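PDB 4ZOH: putative oxidoreductase molybdopterin-binding subunit from Sulfolobus tokodaii, which carries the pterin cytosine dinucleotide cofactor and probably forms the molybdenum-containing catalytic subunit of an oxidoreductase of the xanthine dehydrogenase and aldehyde oxidase family. Local coordinates for residues Ile161-Glu166 / Tyr639-Ala644; Ile474-Ile479 / Thr555-Val560; Gly622-Glu627 / Lys696-Phe701. One frame throughout, in Å; residues are numbered along the deposited sequence.

Interaction 1 (Ile161-Glu166 / Tyr639-Ala644); sequences IASPLE and YPIPTA
Tyr639 reaches across to Ile161 with its phenol oxygen and takes a hydrogen bond from the backbone: Ile161 N to Tyr639 OH is 2.8 Å and nearly straight, at 172°. The ring then lies under the isoleucine side chain. Ile161 CB sits over one face toward the rim, 4.3 Å from the Tyr639 ring centroid, in a CH-pi contact, and Ile161 CD1 lies against the same ring, 4.1 Å from Tyr639 CE1. Ser163 OG comes in obliquely, 3.5 Å from Tyr639 CE2. The tyrosine projects this way because CG is anti to its backbone N (chi1 -170°). Beside it, the branch methyl Ile641 CG2 rests on Ser163 CB at 4.1 Å. The contact joins the loop that leaves strand 149-161 to the loop between helix 600-619 and strand 651-655, and so links the two molybdopterin cofactor-binding regions; Leu165 touches the iron-sulfur cluster. The same Ser163 OG donates to Ile161 O at 2.7 Å, from well above the carbonyl plane, which ties the serine back to the residue gripped by the tyrosine. Replacing Tyr639 with a phenylalanine would probably keep the ring under Ile161 but leave Ile161 N without its acceptor in a buried setting. In the second shell, the tyrosine hydroxyl has a weak hydrogen bond with Glu621 OE1, and Phe249 of helix 245-251 packs on both Ile161 and Ser163. On the 639-644 side, Pro640 is the centre of an inverse gamma turn, with a weak bond from Ile641 N to Tyr639 O, 3.0 Å.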
loop_
_atom_site.group_PDB
_atom_site.type_symbol
_atom_site.label_atom_id
_atom_site.label_comp_id
_atom_site.label_asym_id
_atom_site.label_seq_id
_atom_site.Cartn_x
_atom_site.Cartn_y
_atom_site.Cartn_z
ATOM N N ILE A 161 -19.603 1.431 27.042
ATOM C CA ILE A 161 -18.578 1.050 26.106
ATOM C C ILE A 161 -18.618 1.962 24.870
ATOM O O ILE A 161 -19.667 2.076 24.227
ATOM C CB ILE A 161 -18.789 -0.409 25.706
ATOM C CG1 ILE A 161 -18.728 -1.304 26.975
ATOM C CG2 ILE A 161 -17.714 -0.858 24.691
ATOM C CD1 ILE A 161 -19.287 -2.720 26.725
ATOM N N ALA A 162 -17.486 2.605 24.576
ATOM C CA ALA A 162 -17.325 3.555 23.507
ATOM C C ALA A 162 -17.982 3.125 22.181
ATOM O O ALA A 162 -18.730 3.911 21.590
ATOM C CB ALA A 162 -15.870 3.908 23.342
ATOM N N SER A 163 -17.795 1.850 21.798
ATOM C CA SER A 163 -18.434 1.256 20.626
ATOM C C SER A 163 -18.312 2.113 19.324
ATOM O O SER A 163 -19.315 2.267 18.634
ATOM C CB SER A 163 -19.919 0.960 20.912
ATOM O OG SER A 163 -20.115 0.408 22.181
ATOM N N PRO A 164 -17.094 2.669 18.991
ATOM C CA PRO A 164 -16.963 3.324 17.675
ATOM C C PRO A 164 -17.313 2.304 16.600
ATOM O O PRO A 164 -17.109 1.090 16.805
ATOM C CB PRO A 164 -15.475 3.659 17.579
ATOM C CG PRO A 164 -14.780 2.672 18.485
ATOM C CD PRO A 164 -15.772 2.395 19.593
ATOM N N LEU A 165 -17.851 2.765 15.465
ATOM C CA LEU A 165 -18.301 1.776 14.441
ATOM C C LEU A 165 -17.132 1.043 13.775
ATOM O O LEU A 165 -17.314 -0.071 13.279
ATOM C CB LEU A 165 -19.067 2.510 13.336
ATOM C CG LEU A 165 -20.479 2.098 12.975
ATOM C CD1 LEU A 165 -20.403 2.474 11.508
ATOM C CD2 LEU A 165 -20.917 0.636 13.064
ATOM N N GLU A 166 -15.981 1.684 13.674
ATOM C CA GLU A 166 -14.747 0.942 13.357
ATOM C C GLU A 166 -14.022 0.583 14.676
ATOM O O GLU A 166 -13.660 1.479 15.500
ATOM C CB GLU A 166 -13.746 1.744 12.458
ATOM C CG GLU A 166 -12.547 0.892 11.983
ATOM C CD GLU A 166 -11.255 1.672 11.794
ATOM O OE1 GLU A 166 -10.308 1.141 11.158
ATOM O OE2 GLU A 166 -11.122 2.837 12.265
ATOM N N TYR A 639 -25.820 -4.704 23.473
ATOM C CA TYR A 639 -25.338 -3.387 23.901
ATOM C C TYR A 639 -26.003 -2.340 22.999
ATOM O O TYR A 639 -25.541 -2.096 21.895
ATOM C CB TYR A 639 -23.811 -3.263 23.871
ATOM C CG TYR A 639 -23.380 -1.987 24.541
ATOM C CD1 TYR A 639 -23.257 -1.919 25.919
ATOM C CD2 TYR A 639 -23.135 -0.844 23.794
ATOM C CE1 TYR A 639 -22.878 -0.722 26.544
ATOM C CE2 TYR A 639 -22.783 0.335 24.397
ATOM C CZ TYR A 639 -22.683 0.389 25.792
ATOM O OH TYR A 639 -22.325 1.585 26.351
ATOM N N PRO A 640 -27.119 -1.750 23.459
ATOM C CA PRO A 640 -28.052 -1.089 22.514
ATOM C C PRO A 640 -27.690 0.343 22.187
ATOM O O PRO A 640 -28.356 1.283 22.702
ATOM C CB PRO A 640 -29.386 -1.139 23.290
ATOM C CG PRO A 640 -28.953 -1.008 24.716
ATOM C CD PRO A 640 -27.675 -1.797 24.838
ATOM N N ILE A 641 -26.694 0.572 21.321
ATOM C CA ILE A 641 -26.460 1.972 20.949
ATOM C C ILE A 641 -27.715 2.440 20.120
ATOM O O ILE A 641 -28.351 1.603 19.470
ATOM C CB ILE A 641 -25.112 2.186 20.217
ATOM C CG1 ILE A 641 -25.086 1.635 18.774
ATOM C CG2 ILE A 641 -24.010 1.552 21.067
ATOM C CD1 ILE A 641 -23.914 2.256 17.953
ATOM N N PRO A 642 -28.062 3.741 20.162
ATOM C CA PRO A 642 -29.351 4.089 19.510
ATOM C C PRO A 642 -29.331 4.040 17.954
ATOM O O PRO A 642 -28.318 4.384 17.321
ATOM C CB PRO A 642 -29.620 5.520 19.950
ATOM C CG PRO A 642 -28.361 6.053 20.419
ATOM C CD PRO A 642 -27.516 4.887 20.922
ATOM N N THR A 643 -30.425 3.561 17.373
ATOM C CA THR A 643 -30.739 3.842 15.966
ATOM C C THR A 643 -31.329 5.250 15.789
ATOM O O THR A 643 -31.571 5.969 16.784
ATOM C CB THR A 643 -31.700 2.796 15.411
ATOM O OG1 THR A 643 -33.044 3.109 15.843
ATOM C CG2 THR A 643 -31.352 1.375 15.881
ATOM N N ALA A 644 -31.636 5.633 14.532
ATOM C CA ALA A 644 -32.269 6.894 14.220
ATOM C C ALA A 644 -33.683 7.035 14.878
ATOM O O ALA A 644 -34.143 8.114 15.214
ATOM C CB ALA A 644 -32.341 7.021 12.702
#

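Interaction 2 (Ile474-Ile479 / Thr555-Val560); sequences IIEDGI and TAIYNV
Glu476 brings one carboxylate oxygen to two side chains of strand 553-559, an outermost strand of the four-stranded mixed sheet in the second molybdopterin cofactor-binding region, while its own segment 474-479 is a loop running from strand 465-468 toward helix 486-512. The closer-packed part is small: Glu476 OE1 lies 3.9 Å from Thr555 CG2 and equally far from Ile557 CD1, two residues whose side chains face the loop from alternate positions of the strand. The glutamate crosses Ile557 at about a right angle and Thr555 at a slant. Its CG stands anti to the backbone N (chi1 -177°) and the chain is extended beyond, which carries OE1 as far as the two methyl groups. These are van der Waals contacts, and the acid finds polar partners on the second subunit, another copy of this protein: OE1 is hydrogen-bonded to Ser551 OG of that subunit, OE2 weakly to its Leu552 N. Nearer the backbone the fit is looser, and the CA atoms of Glu476 and Thr555 stay 7.8 Å apart. A water bridges this part, accepting from Glu476 N at 2.7 Å and lying 3.0 Å from Thr555 OG1.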
loop_
_atom_site.group_PDB
_atom_site.type_symbol
_atom_site.label_atom_id
_atom_site.label_comp_id
_atom_site.label_asym_id
_atom_site.label_seq_id
_atom_site.Cartn_x
_atom_site.Cartn_y
_atom_site.Cartn_z
ATOM N N ILE A 474 5.526 13.434 7.994
ATOM C CA ILE A 474 5.176 14.651 7.240
ATOM C C ILE A 474 5.150 15.890 8.174
ATOM O O ILE A 474 4.846 17.003 7.725
ATOM C CB ILE A 474 3.844 14.510 6.478
ATOM C CG1 ILE A 474 2.707 14.373 7.478
ATOM C CG2 ILE A 474 3.880 13.349 5.483
ATOM C CD1 ILE A 474 1.335 14.244 6.850
ATOM N N ILE A 475 5.354 15.672 9.488
ATOM C CA ILE A 475 5.413 16.782 10.452
ATOM C C ILE A 475 6.368 16.423 11.600
ATOM O O ILE A 475 6.510 15.219 11.969
ATOM C CB ILE A 475 4.000 17.205 10.949
ATOM C CG1 ILE A 475 4.021 18.597 11.672
ATOM C CG2 ILE A 475 3.295 16.107 11.725
ATOM C CD1 ILE A 475 2.655 19.151 12.048
ATOM N N GLU A 476 7.011 17.446 12.152
ATOM C CA GLU A 476 7.980 17.253 13.239
ATOM C C GLU A 476 7.419 16.366 14.361
ATOM O O GLU A 476 8.081 15.442 14.779
ATOM C CB GLU A 476 8.496 18.583 13.799
ATOM C CG GLU A 476 9.560 18.400 14.868
ATOM C CD GLU A 476 10.148 19.701 15.458
ATOM O OE1 GLU A 476 9.552 20.791 15.281
ATOM O OE2 GLU A 476 11.289 19.632 16.012
ATOM N N ASP A 477 6.194 16.611 14.833
ATOM C CA ASP A 477 5.673 15.903 15.976
ATOM C C ASP A 477 4.232 16.346 16.211
ATOM O O ASP A 477 3.658 17.090 15.419
ATOM C CB ASP A 477 6.536 16.147 17.268
ATOM C CG ASP A 477 6.661 14.899 18.135
ATOM O OD1 ASP A 477 7.766 14.518 18.552
ATOM O OD2 ASP A 477 5.649 14.266 18.422
ATOM N N GLY A 478 3.640 15.846 17.274
ATOM C CA GLY A 478 2.286 16.256 17.608
ATOM C C GLY A 478 1.899 15.675 18.929
ATOM O O GLY A 478 2.557 14.746 19.457
ATOM N N ILE A 479 0.796 16.205 19.453
ATOM C CA ILE A 479 0.212 15.606 20.612
ATOM C C ILE A 479 -0.936 14.672 20.268
ATOM O O ILE A 479 -0.813 13.457 20.489
ATOM C CB ILE A 479 -0.078 16.655 21.759
ATOM C CG1 ILE A 479 1.272 17.173 22.304
ATOM C CG2 ILE A 479 -0.990 16.040 22.851
ATOM C CD1 ILE A 479 2.037 16.147 23.186
ATOM N N THR A 555 7.360 25.611 10.534
ATOM C CA THR A 555 6.737 24.793 11.561
ATOM C C THR A 555 6.600 25.625 12.811
ATOM O O THR A 555 7.550 26.279 13.231
ATOM C CB THR A 555 7.580 23.501 11.831
ATOM O OG1 THR A 555 7.574 22.691 10.644
ATOM C CG2 THR A 555 7.009 22.683 12.964
ATOM N N ALA A 556 5.426 25.623 13.411
ATOM C CA ALA A 556 5.202 26.394 14.636
ATOM C C ALA A 556 4.804 25.413 15.711
ATOM O O ALA A 556 4.158 24.432 15.452
ATOM C CB ALA A 556 4.106 27.421 14.436
ATOM N N ILE A 557 5.212 25.669 16.930
ATOM C CA ILE A 557 4.801 24.808 18.008
ATOM C C ILE A 557 4.135 25.839 18.887
ATOM O O ILE A 557 4.765 26.873 19.222
ATOM C CB ILE A 557 5.996 24.135 18.723
ATOM C CG1 ILE A 557 6.723 23.130 17.804
ATOM C CG2 ILE A 557 5.547 23.507 20.046
ATOM C CD1 ILE A 557 8.069 22.605 18.355
ATOM N N TYR A 558 2.886 25.571 19.235
ATOM C CA TYR A 558 2.153 26.385 20.187
ATOM C C TYR A 558 2.208 25.714 21.559
ATOM O O TYR A 558 1.554 24.712 21.794
ATOM C CB TYR A 558 0.685 26.612 19.688
ATOM C CG TYR A 558 -0.167 27.427 20.651
ATOM C CD1 TYR A 558 0.094 28.818 20.867
ATOM C CD2 TYR A 558 -1.217 26.832 21.355
ATOM C CE1 TYR A 558 -0.688 29.570 21.758
ATOM C CE2 TYR A 558 -1.984 27.586 22.266
ATOM C CZ TYR A 558 -1.709 28.951 22.445
ATOM O OH TYR A 558 -2.451 29.679 23.296
ATOM N N ASN A 559 3.069 26.223 22.434
ATOM C CA ASN A 559 3.204 25.698 23.804
ATOM C C ASN A 559 2.003 26.218 24.605
ATOM O O ASN A 559 1.604 27.328 24.437
ATOM C CB ASN A 559 4.565 26.073 24.429
ATOM C CG ASN A 559 4.905 27.556 24.241
ATOM O OD1 ASN A 559 4.770 28.108 23.134
ATOM N ND2 ASN A 559 5.363 28.216 25.319
ATOM N N VAL A 560 1.370 25.385 25.393
ATOM C CA VAL A 560 0.146 25.833 26.107
ATOM C C VAL A 560 0.541 26.332 27.518
ATOM O O VAL A 560 0.815 25.527 28.400
ATOM C CB VAL A 560 -0.901 24.711 26.180
ATOM C CG1 VAL A 560 -2.117 25.100 27.063
ATOM C CG2 VAL A 560 -1.336 24.281 24.758
HETATM O O HOH W 1 7.248 19.761 10.853
#

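Interaction 3 (Gly622-Glu627 / Lys696-Phe701)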
loop_
_atom_site.group_PDB
_atom_site.type_symbol
_atom_site.label_atom_id
_atom_site.label_comp_id
_atom_site.label_asym_id
_atom_site.label_seq_id
_atom_site.Cartn_x
_atom_site.Cartn_y
_atom_site.Cartn_z
ATOM N N GLY A 622 -25.411 0.205 28.998
ATOM C CA GLY A 622 -24.723 -0.161 30.238
ATOM C C GLY A 622 -23.881 -1.404 30.106
ATOM O O GLY A 622 -24.261 -2.397 29.483
ATOM N N ALA A 623 -22.690 -1.357 30.670
ATOM C CA ALA A 623 -21.857 -2.557 30.555
ATOM C C ALA A 623 -21.955 -3.279 31.932
ATOM O O ALA A 623 -21.447 -2.766 32.936
ATOM C CB ALA A 623 -20.415 -2.164 30.161
ATOM N N PHE A 624 -22.604 -4.440 31.952
ATOM C CA PHE A 624 -22.742 -5.230 33.125
ATOM C C PHE A 624 -22.171 -6.655 32.977
ATOM O O PHE A 624 -22.253 -7.259 31.896
ATOM C CB PHE A 624 -24.237 -5.281 33.565
ATOM C CG PHE A 624 -24.851 -3.901 33.756
ATOM C CD1 PHE A 624 -24.363 -3.018 34.787
ATOM C CD2 PHE A 624 -25.899 -3.445 32.902
ATOM C CE1 PHE A 624 -24.898 -1.703 34.956
ATOM C CE2 PHE A 624 -26.432 -2.145 33.077
ATOM C CZ PHE A 624 -25.920 -1.275 34.081
ATOM N N PHE A 625 -21.676 -7.180 34.113
ATOM C CA PHE A 625 -21.023 -8.504 34.197
ATOM C C PHE A 625 -21.843 -9.488 34.966
ATOM O O PHE A 625 -22.461 -9.138 35.938
ATOM C CB PHE A 625 -19.667 -8.364 34.869
ATOM C CG PHE A 625 -18.762 -7.423 34.142
ATOM C CD1 PHE A 625 -17.926 -7.898 33.113
ATOM C CD2 PHE A 625 -18.759 -6.047 34.446
ATOM C CE1 PHE A 625 -17.074 -7.028 32.445
ATOM C CE2 PHE A 625 -17.933 -5.167 33.736
ATOM C CZ PHE A 625 -17.103 -5.662 32.724
ATOM N N ASP A 626 -21.893 -10.727 34.547
ATOM C CA ASP A 626 -22.519 -11.685 35.425
ATOM C C ASP A 626 -21.515 -11.992 36.588
ATOM O O ASP A 626 -20.365 -11.467 36.647
ATOM C CB ASP A 626 -22.908 -12.915 34.638
ATOM C CG ASP A 626 -21.667 -13.721 34.197
ATOM O OD1 ASP A 626 -20.545 -13.482 34.689
ATOM O OD2 ASP A 626 -21.812 -14.605 33.368
ATOM N N GLU A 627 -21.926 -12.819 37.537
ATOM C CA GLU A 627 -21.103 -13.007 38.717
ATOM C C GLU A 627 -19.859 -13.910 38.459
ATOM O O GLU A 627 -18.964 -13.938 39.280
ATOM C CB GLU A 627 -21.959 -13.510 39.876
ATOM C CG GLU A 627 -21.973 -15.017 39.951
ATOM C CD GLU A 627 -23.360 -15.573 40.063
ATOM O OE1 GLU A 627 -24.177 -14.981 40.813
ATOM O OE2 GLU A 627 -23.620 -16.602 39.396
ATOM N N LYS A 696 -29.708 5.293 39.531
ATOM C CA LYS A 696 -28.824 4.545 38.629
ATOM C C LYS A 696 -29.270 4.606 37.157
ATOM O O LYS A 696 -30.431 4.883 36.893
ATOM C CB LYS A 696 -28.718 3.100 39.102
ATOM C CG LYS A 696 -30.039 2.383 39.219
ATOM C CD LYS A 696 -29.889 0.876 38.945
ATOM C CE LYS A 696 -30.112 0.006 40.166
ATOM N NZ LYS A 696 -31.531 -0.010 40.622
ATOM N N MET A 697 -28.354 4.312 36.227
ATOM C CA MET A 697 -28.662 4.285 34.798
ATOM C C MET A 697 -28.150 2.965 34.166
ATOM O O MET A 697 -27.283 2.346 34.739
ATOM C CB MET A 697 -27.951 5.432 34.130
ATOM C CG MET A 697 -28.314 6.782 34.630
ATOM S SD MET A 697 -27.414 8.137 33.887
ATOM C CE MET A 697 -25.687 7.989 34.516
ATOM N N PRO A 698 -28.594 2.561 32.966
ATOM C CA PRO A 698 -29.684 3.199 32.212
ATOM C C PRO A 698 -31.040 3.090 33.022
ATOM O O PRO A 698 -31.217 2.167 33.844
ATOM C CB PRO A 698 -29.745 2.313 30.920
ATOM C CG PRO A 698 -29.480 0.925 31.466
ATOM C CD PRO A 698 -28.398 1.154 32.513
ATOM N N VAL A 699 -32.003 3.968 32.753
ATOM C CA VAL A 699 -33.321 3.794 33.344
ATOM C C VAL A 699 -33.957 2.598 32.658
ATOM O O VAL A 699 -34.187 2.597 31.458
ATOM C CB VAL A 699 -34.166 5.078 33.190
ATOM C CG1 VAL A 699 -35.252 5.120 34.225
ATOM C CG2 VAL A 699 -33.333 6.295 33.489
ATOM N N LYS A 700 -34.240 1.551 33.386
ATOM C CA LYS A 700 -34.900 0.420 32.727
ATOM C C LYS A 700 -36.430 0.627 32.546
ATOM O O LYS A 700 -37.080 1.258 33.393
ATOM C CB LYS A 700 -34.679 -0.858 33.538
ATOM C CG LYS A 700 -33.225 -1.408 33.584
ATOM C CD LYS A 700 -33.227 -2.639 34.516
ATOM C CE LYS A 700 -32.374 -3.803 34.044
ATOM N NZ LYS A 700 -31.314 -3.994 35.063
ATOM N N PHE A 701 -37.006 0.053 31.482
ATOM C CA PHE A 701 -38.463 0.033 31.271
ATOM C C PHE A 701 -39.229 -0.352 32.566
ATOM O O PHE A 701 -40.127 0.399 33.006
ATOM C CB PHE A 701 -38.838 -0.929 30.103
ATOM C CG PHE A 701 -38.434 -0.440 28.728
ATOM C CD1 PHE A 701 -37.668 0.742 28.550
ATOM C CD2 PHE A 701 -38.793 -1.166 27.595
ATOM C CE1 PHE A 701 -37.285 1.177 27.289
ATOM C CE2 PHE A 701 -38.423 -0.722 26.308
ATOM C CZ PHE A 701 -37.676 0.453 26.161
#
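Phe624 meets Pro698 edge-on, the two side chains coming from opposite directions, where the loop that follows helix 600-619 passes the C-terminal loop beyond helix 673-688. Both segments are irregular, and the contact is plain packing, partly buried, with Phe624 exposed and Pro698 partly so. Pro698 follows a cis peptide bond, and its CD lies near the plane of the phenyl ring, 3.8 Å from Phe624 CZ and 3.9 Å from Phe624 CE2; the proline therefore touches the far end of the ring and does not stack on a face. Phe624 CG stands anti to its carbonyl carbon and beside the backbone N (chi1 -55°), a setting that folds the ring back over its own segment. There Gly622 C lies 3.9 Å above the plane of the Phe624 ring, toward the rim. Met697 joins through its carbonyl, while its thioether leads away to pack on Thr679 and Ile683 of helix 673-688 and on Asn157 and Gln158 of strand 149-161. The backbone of Phe624 pairs with Leu632, and that of Val699 with Ala618, which ties each loop to a further part of the chain. The Met697 carbonyl shares the ring edge with the proline, its oxygen near the ring plane and Met697 O 3.9 Å from Phe624 CZ.

From the N terminus, residues 161-166 open the longest loop, which interaction 1 closes at 639-644 by joining the two cofactor-binding regions. Interaction 2 is nested inside it, tying the 474-479 loop to strand 553-559 beside the second subunit, and closes before interaction 3 opens. Residues 622-627 also fall within the long loop, but their partner, 696-701, comes after it has closed, so interactions 1 and 3 cross; interaction 3 ties the loop after helix 600-619 to the C-terminal loop. These two touch: Tyr639 CE1 is 3.6 Å from Gly622 N. Interaction 2 stands apart, across the chain's centre, its nearest atoms about 17 Å from interaction 1.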